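Local coordinates for protein Isomerase/lactonizing enzyme (Agrobacterium fabrum str. C58, PDB 2NQL) that belongs to the mandelate racemase and muconate lactonizing enzyme group of the enolase superfamily and holds a sodium ion in its barrel domain, at residues T164-A167 and R168-A172; K173-D177 and R178-A182. One frame throughout, in Å; residues are numbered along the deposited sequence. Where two conformers were deposited one is given.

Contact 1 of 2, residues T164-A167 and R168-A172; sequences TLKA and RGELA
Arg168 folds back along the first turn of helix 165-177, laying its guanidinium over the backbone that joins Thr164 to Leu165. NH2 of Arg168 comes within 3.4 Å of Leu165 CA, and one face of the guanidinium rests on that CA and on Thr164 O. The group gets there because CG lies beside the backbone N (chi1 -70°) and the chain bends again at chi3, turning it back toward the helix start. An arginine suits this buried place because NH1 bonds to Glu162 O while NH2 forms a salt bridge with Glu197, and these two partners probably fix the rotation of the group.

Beneath it the backbone is tied by a capping bond and the first helical hydrogen bonds. Thr164 is the N-cap: its OG1 accepts from Ala167 N at 3.0 Å, taking up an N-H that has no earlier turn to bond to, a role for which the short threonine hydroxyl is well fitted. Regular i to i+4 bonds follow, among them Gly169 N to Leu165 O in this buried turn and Leu171 N to Ala167 O at 2.9 Å.

By contrast, the solvent side is loosely joined. Lys166 and Glu170, both exposed and one turn apart, pair through a long salt bridge, NZ to OE2 3.7 Å; both chains are bent, and flexible charged residues are at home there.

Within the beta-alpha-beta unit of strand 152-158, helix 165-177 and strand 182-186, Leu165 and Ala172 face helix 194-205, while Leu171 packs on Pro161 and Glu162 in the preceding loop.

Contact 2 of 2, residues K173-D177 and R178-A182; sequences KYWQD and RGFNA
A Schellman motif closes helix 165-177 here, and the chain turns out of it toward strand 182-186 of the enolase-type barrel; the contact is local, between the last helical turn and the residues just after it. Gly179 is the first residue to leave helical angles, with a positive phi of 101° that would jam a side chain against the preceding carbonyl oxygen, which is why glycine belongs there. Its N donates to Gln176 O at 2.9 Å, and Phe180 N reaches Trp175 O in a weak bond of 3.4 Å.

Two aromatic residues and an arginine carry the side-chain packing. Trp175 turns the edge of its six-membered ring toward the face of Phe180 in an offset edge-to-face pair, planes at 81°, with Trp175 CE3 3.6 Å from Phe180 CE2. Both rings are buried, where broad apolar surfaces are in place: Phe180 also meets Phe342, and Trp175 meets His344. Over one face of Trp175 lies Arg178 CD, a CH-pi contact 3.9 Å from the centroid of the six-membered ring. A bend at chi3 (69°) carries the guanidinium on from there, and on this exposed side Tyr174 OH lies at the edge of the guanidinium and accepts a weak bond from Arg178 NH1. The long arginine thus offers methylene to indole and charge to a phenol.

On another side of the turn, Gln176, its chain extended beyond CG, donates from NE2 to Leu205 O; in one of the two conformers of Asn181, a water accepts from both Gln176 NE2 and Asn181 ND2. A second water donates both to Gln176 O, at 2.7 Å, and to Phe180 O, which also receives a CA-H...O contact from Gln176 CA at 3.3 Å.

In the fold
Contacts 1 and 2 follow one another along helix 165-177, their centres about 13 Å apart and their segments adjoining without a gap. Contact 1 comes first and forms the N-terminal start of the helix; contact 2 holds its C-terminal end and the turn into strand 182-186. Together they therefore define both ends of the helix in one beta-alpha-beta crossover, between the parallel strands 152-158 and 182-186 of the barrel. Helix 194-205 borders both, by side-chain packing in contact 1 and through Gln176 in contact 2, whose Trp175 and Phe180 also lean on strand 152-158. Both belong to the barrel domain, which also carries the sodium-binding Glu240 and Glu266.

Contact 1 of 2, residues T164-A167 and R168-A172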
ATOM      1  N   THR A 164      11.986 -19.897  28.210  1.00 28.29           N
ATOM      2  CA  THR A 164      11.455 -21.244  28.399  1.00 27.07           C
ATOM      3  C   THR A 164       9.943 -21.203  28.534  1.00 30.76           C
ATOM      4  O   THR A 164       9.371 -20.190  28.967  1.00 27.57           O
ATOM      5  CB  THR A 164      12.064 -21.978  29.624  1.00 30.02           C
ATOM      6  OG1 THR A 164      11.560 -21.393  30.838  1.00 30.48           O
ATOM      7  CG2 THR A 164      13.610 -21.917  29.603  1.00 29.35           C
ATOM      8  N   LEU A 165       9.297 -22.311  28.181  1.00 27.91           N
ATOM      9  CA  LEU A 165       7.848 -22.452  28.403  1.00 28.92           C
ATOM     10  C   LEU A 165       7.474 -22.202  29.866  1.00 32.20           C
ATOM     11  O   LEU A 165       6.502 -21.483  30.149  1.00 31.32           O
ATOM     12  CB  LEU A 165       7.356 -23.824  27.933  1.00 33.83           C
ATOM     13  CG  LEU A 165       5.900 -24.208  28.209  1.00 40.76           C
ATOM     14  CD1 LEU A 165       5.181 -24.603  26.939  1.00 40.35           C
ATOM     15  CD2 LEU A 165       5.867 -25.357  29.211  1.00 49.09           C
ATOM     16  N   LYS A 166       8.250 -22.786  30.785  1.00 30.08           N
ATOM     17  CA  LYS A 166       7.990 -22.602  32.208  1.00 28.60           C
ATOM     18  C   LYS A 166       8.025 -21.133  32.620  1.00 24.08           C
ATOM     19  O   LYS A 166       7.116 -20.673  33.324  1.00 29.08           O
ATOM     20  CB  LYS A 166       8.947 -23.421  33.071  1.00 35.64           C
ATOM     21  CG  LYS A 166       8.269 -24.049  34.283  1.00 58.89           C
ATOM     22  CD  LYS A 166       8.259 -23.136  35.505  1.00 66.97           C
ATOM     23  CE  LYS A 166       9.581 -23.185  36.248  1.00 70.10           C
ATOM     24  NZ  LYS A 166       9.706 -22.082  37.240  1.00 46.77           N
ATOM     25  N   ALA A 167       9.048 -20.396  32.181  1.00 25.60           N
ATOM     26  CA  ALA A 167       9.217 -18.992  32.606  1.00 30.67           C
ATOM     27  C   ALA A 167       8.171 -18.083  31.964  1.00 28.11           C
ATOM     28  O   ALA A 167       7.725 -17.105  32.583  1.00 29.21           O
ATOM     29  CB  ALA A 167      10.648 -18.486  32.329  1.00 25.41           C
ATOM     30  N   ARG A 168       7.743 -18.436  30.750  1.00 25.72           N
ATOM     31  CA  ARG A 168       6.615 -17.744  30.122  1.00 21.62           C
ATOM     32  C   ARG A 168       5.318 -17.833  30.905  1.00 27.70           C
ATOM     33  O   ARG A 168       4.591 -16.846  31.005  1.00 25.49           O
ATOM     34  CB  ARG A 168       6.411 -18.157  28.666  1.00 24.91           C
ATOM     35  CG  ARG A 168       7.548 -17.637  27.771  1.00 27.06           C
ATOM     36  CD  ARG A 168       7.226 -17.746  26.294  1.00 29.49           C
ATOM     37  NE  ARG A 168       7.043 -19.141  25.875  1.00 28.88           N
ATOM     38  CZ  ARG A 168       8.026 -20.007  25.614  1.00 36.03           C
ATOM     39  NH1 ARG A 168       9.303 -19.650  25.718  1.00 31.48           N
ATOM     40  NH2 ARG A 168       7.725 -21.247  25.238  1.00 27.33           N
ATOM     41  N   GLY A 169       5.032 -19.011  31.458  1.00 25.32           N
ATOM     42  CA  GLY A 169       3.853 -19.181  32.302  1.00 25.36           C
ATOM     43  C   GLY A 169       3.984 -18.449  33.623  1.00 23.36           C
ATOM     44  O   GLY A 169       3.016 -17.881  34.127  1.00 26.16           O
ATOM     45  N   GLU A 170       5.194 -18.439  34.169  1.00 27.61           N
ATOM     46  CA  GLU A 170       5.440 -17.720  35.413  1.00 29.92           C
ATOM     47  C   GLU A 170       5.286 -16.220  35.228  1.00 31.02           C
ATOM     48  O   GLU A 170       4.760 -15.533  36.106  1.00 27.83           O
ATOM     49  CB  GLU A 170       6.805 -18.081  35.987  1.00 32.31           C
ATOM     50  CG  GLU A 170       6.898 -19.556  36.391  1.00 35.14           C
ATOM     51  CD  GLU A 170       6.238 -19.891  37.726  1.00 41.67           C
ATOM     52  OE1 GLU A 170       5.742 -18.979  38.433  1.00 43.06           O
ATOM     53  OE2 GLU A 170       6.237 -21.087  38.084  1.00 50.14           O
ATOM     54  N   LEU A 171       5.723 -15.720  34.076  1.00 28.55           N
ATOM     55  CA  LEU A 171       5.468 -14.343  33.705  1.00 23.44           C
ATOM     56  C   LEU A 171       3.977 -14.031  33.545  1.00 23.23           C
ATOM     57  O   LEU A 171       3.513 -12.972  33.979  1.00 25.56           O
ATOM     58  CB  LEU A 171       6.279 -13.973  32.464  1.00 25.76           C
ATOM     59  CG  LEU A 171       6.559 -12.492  32.218  1.00 33.14           C
ATOM     60  CD1 LEU A 171       7.254 -11.821  33.414  1.00 32.19           C
ATOM     61  CD2 LEU A 171       7.430 -12.387  30.983  1.00 32.17           C
ATOM     62  N   ALA A 172       3.218 -14.956  32.952  1.00 25.71           N
ATOM     63  CA  ALA A 172       1.781 -14.759  32.774  1.00 22.22           C
ATOM     64  C   ALA A 172       1.099 -14.735  34.138  1.00 24.74           C
ATOM     65  O   ALA A 172       0.208 -13.914  34.388  1.00 25.67           O
ATOM     66  CB  ALA A 172       1.167 -15.873  31.864  1.00 24.86           C
TER

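Contact 2 of 2, residues K173-D177 and R178-A182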
ATOM      1  N   LYS A 173       1.541 -15.618  35.030  1.00 26.41           N
ATOM      2  CA  LYS A 173       0.941 -15.703  36.360  1.00 24.74           C
ATOM      3  C   LYS A 173       1.228 -14.439  37.153  1.00 23.46           C
ATOM      4  O   LYS A 173       0.364 -13.969  37.905  1.00 25.90           O
ATOM      5  CB  LYS A 173       1.478 -16.929  37.108  1.00 26.51           C
ATOM      6  CG  LYS A 173       0.710 -17.282  38.396  1.00 33.06           C
ATOM      7  CD  LYS A 173       1.398 -18.467  39.103  1.00 44.95           C
ATOM      8  CE  LYS A 173       0.850 -18.690  40.510  1.00 61.55           C
ATOM      9  NZ  LYS A 173      -0.580 -19.123  40.484  1.00 62.76           N
ATOM     10  N   TYR A 174       2.447 -13.910  36.998  1.00 20.19           N
ATOM     11  CA  TYR A 174       2.820 -12.638  37.606  1.00 22.11           C
ATOM     12  C   TYR A 174       1.847 -11.525  37.201  1.00 22.38           C
ATOM     13  O   TYR A 174       1.361 -10.752  38.057  1.00 24.04           O
ATOM     14  CB  TYR A 174       4.259 -12.265  37.219  1.00 25.81           C
ATOM     15  CG  TYR A 174       4.658 -10.880  37.669  1.00 24.61           C
ATOM     16  CD1 TYR A 174       5.028 -10.638  38.996  1.00 23.72           C
ATOM     17  CD2 TYR A 174       4.612  -9.802  36.783  1.00 29.24           C
ATOM     18  CE1 TYR A 174       5.376  -9.342  39.418  1.00 26.84           C
ATOM     19  CE2 TYR A 174       4.951  -8.521  37.193  1.00 25.12           C
ATOM     20  CZ  TYR A 174       5.319  -8.300  38.500  1.00 24.43           C
ATOM     21  OH  TYR A 174       5.646  -7.042  38.871  1.00 29.96           O
ATOM     22  N   TRP A 175       1.567 -11.444  35.899  1.00 24.23           N
ATOM     23  CA  TRP A 175       0.595 -10.480  35.385  1.00 21.77           C
ATOM     24  C   TRP A 175      -0.841 -10.737  35.835  1.00 21.29           C
ATOM     25  O   TRP A 175      -1.568  -9.783  36.122  1.00 22.37           O
ATOM     26  CB  TRP A 175       0.737 -10.292  33.852  1.00 22.77           C
ATOM     27  CG  TRP A 175       1.960  -9.452  33.571  1.00 23.01           C
ATOM     28  CD1 TRP A 175       3.208  -9.898  33.200  1.00 23.63           C
ATOM     29  CD2 TRP A 175       2.081  -8.038  33.759  1.00 21.91           C
ATOM     30  NE1 TRP A 175       4.080  -8.841  33.120  1.00 26.83           N
ATOM     31  CE2 TRP A 175       3.421  -7.690  33.461  1.00 27.45           C
ATOM     32  CE3 TRP A 175       1.180  -7.025  34.128  1.00 20.24           C
ATOM     33  CZ2 TRP A 175       3.889  -6.367  33.529  1.00 29.30           C
ATOM     34  CZ3 TRP A 175       1.652  -5.701  34.201  1.00 25.23           C
ATOM     35  CH2 TRP A 175       2.988  -5.391  33.896  1.00 26.96           C
ATOM     36  N   GLN A 176      -1.227 -12.012  35.933  1.00 23.74           N
ATOM     37  CA  GLN A 176      -2.525 -12.384  36.504  1.00 21.09           C
ATOM     38  C   GLN A 176      -2.672 -11.858  37.937  1.00 25.19           C
ATOM     39  O   GLN A 176      -3.726 -11.323  38.300  1.00 28.38           O
ATOM     40  CB  GLN A 176      -2.734 -13.906  36.469  1.00 22.78           C
ATOM     41  CG  GLN A 176      -4.167 -14.347  36.784  1.00 25.33           C
ATOM     42  CD  GLN A 176      -4.328 -15.852  36.788  1.00 23.80           C
ATOM     43  OE1 GLN A 176      -3.553 -16.566  37.427  1.00 31.77           O
ATOM     44  NE2 GLN A 176      -5.340 -16.346  36.075  1.00 26.94           N
ATOM     45  N   ASP A 177      -1.608 -11.992  38.729  1.00 25.77           N
ATOM     46  CA  ASP A 177      -1.583 -11.539  40.135  1.00 27.70           C
ATOM     47  C   ASP A 177      -1.669 -10.010  40.237  1.00 32.56           C
ATOM     48  O   ASP A 177      -2.037  -9.460  41.282  1.00 30.22           O
ATOM     49  CB  ASP A 177      -0.301 -12.012  40.830  1.00 26.77           C
ATOM     50  CG  ASP A 177      -0.300 -13.494  41.126  1.00 31.59           C
ATOM     51  OD1 ASP A 177      -1.369 -14.143  41.022  1.00 37.30           O
ATOM     52  OD2 ASP A 177       0.787 -14.023  41.451  1.00 33.20           O
ATOM     53  N   ARG A 178      -1.327  -9.326  39.145  1.00 27.57           N
ATOM     54  CA  ARG A 178      -1.519  -7.887  39.040  1.00 25.52           C
ATOM     55  C   ARG A 178      -2.927  -7.487  38.566  1.00 27.52           C
ATOM     56  O   ARG A 178      -3.197  -6.302  38.376  1.00 32.21           O
ATOM     57  CB  ARG A 178      -0.457  -7.276  38.109  1.00 23.53           C
ATOM     58  CG  ARG A 178       0.978  -7.367  38.623  1.00 26.64           C
ATOM     59  CD  ARG A 178       1.953  -6.691  37.666  1.00 27.52           C
ATOM     60  NE  ARG A 178       1.771  -5.235  37.647  1.00 30.30           N
ATOM     61  CZ  ARG A 178       2.510  -4.384  38.352  1.00 32.25           C
ATOM     62  NH1 ARG A 178       3.494  -4.831  39.133  1.00 32.49           N
ATOM     63  NH2 ARG A 178       2.258  -3.084  38.285  1.00 29.22           N
ATOM     64  N   GLY A 179      -3.820  -8.449  38.361  1.00 27.93           N
ATOM     65  CA  GLY A 179      -5.232  -8.136  38.092  1.00 26.43           C
ATOM     66  C   GLY A 179      -5.639  -8.222  36.623  1.00 23.91           C
ATOM     67  O   GLY A 179      -6.735  -7.814  36.237  1.00 28.24           O
ATOM     68  N   PHE A 180      -4.758  -8.769  35.797  1.00 25.16           N
ATOM     69  CA  PHE A 180      -5.083  -9.035  34.405  1.00 25.45           C
ATOM     70  C   PHE A 180      -5.718 -10.411  34.308  1.00 28.35           C
ATOM     71  O   PHE A 180      -5.319 -11.336  35.016  1.00 31.70           O
ATOM     72  CB  PHE A 180      -3.824  -8.889  33.527  1.00 20.40           C
ATOM     73  CG  PHE A 180      -3.326  -7.462  33.438  1.00 23.18           C
ATOM     74  CD1 PHE A 180      -3.610  -6.670  32.307  1.00 27.73           C
ATOM     75  CD2 PHE A 180      -2.589  -6.900  34.476  1.00 23.38           C
ATOM     76  CE1 PHE A 180      -3.160  -5.352  32.232  1.00 24.84           C
ATOM     77  CE2 PHE A 180      -2.143  -5.576  34.428  1.00 30.33           C
ATOM     78  CZ  PHE A 180      -2.433  -4.795  33.306  1.00 30.96           C
ATOM     79  N   ASN A 181      -6.734 -10.523  33.467  1.00 24.61           N
ATOM     80  CA  ASN A 181      -7.491 -11.753  33.303  0.70 35.05           C
ATOM     81  C   ASN A 181      -7.462 -12.273  31.870  1.00 32.79           C
ATOM     82  O   ASN A 181      -8.018 -13.334  31.567  1.00 28.07           O
ATOM     83  CB  ASN A 181      -8.941 -11.530  33.747  0.70 39.37           C
ATOM     84  CG  ASN A 181      -9.058 -11.222  35.229  0.70 50.58           C
ATOM     85  OD1 ASN A 181      -9.631 -10.202  35.619  0.70 46.64           O
ATOM     86  ND2 ASN A 181      -8.519 -12.105  36.064  0.70 48.98           N
ATOM     87  N   ALA A 182      -6.821 -11.511  30.988  1.00 27.25           N
ATOM     88  CA  ALA A 182      -6.796 -11.829  29.575  1.00 23.54           C
ATOM     89  C   ALA A 182      -5.371 -11.705  29.026  1.00 23.40           C
ATOM     90  O   ALA A 182      -4.612 -10.810  29.426  1.00 23.08           O
ATOM     91  CB  ALA A 182      -7.801 -10.954  28.819  1.00 25.67           C
TER
HETATM   92  O   HOH W   1      -7.769 -14.596  35.077  1.00 34.32           O
HETATM   93  O   HOH W   2      -6.379 -11.684  37.837  1.00 34.48           O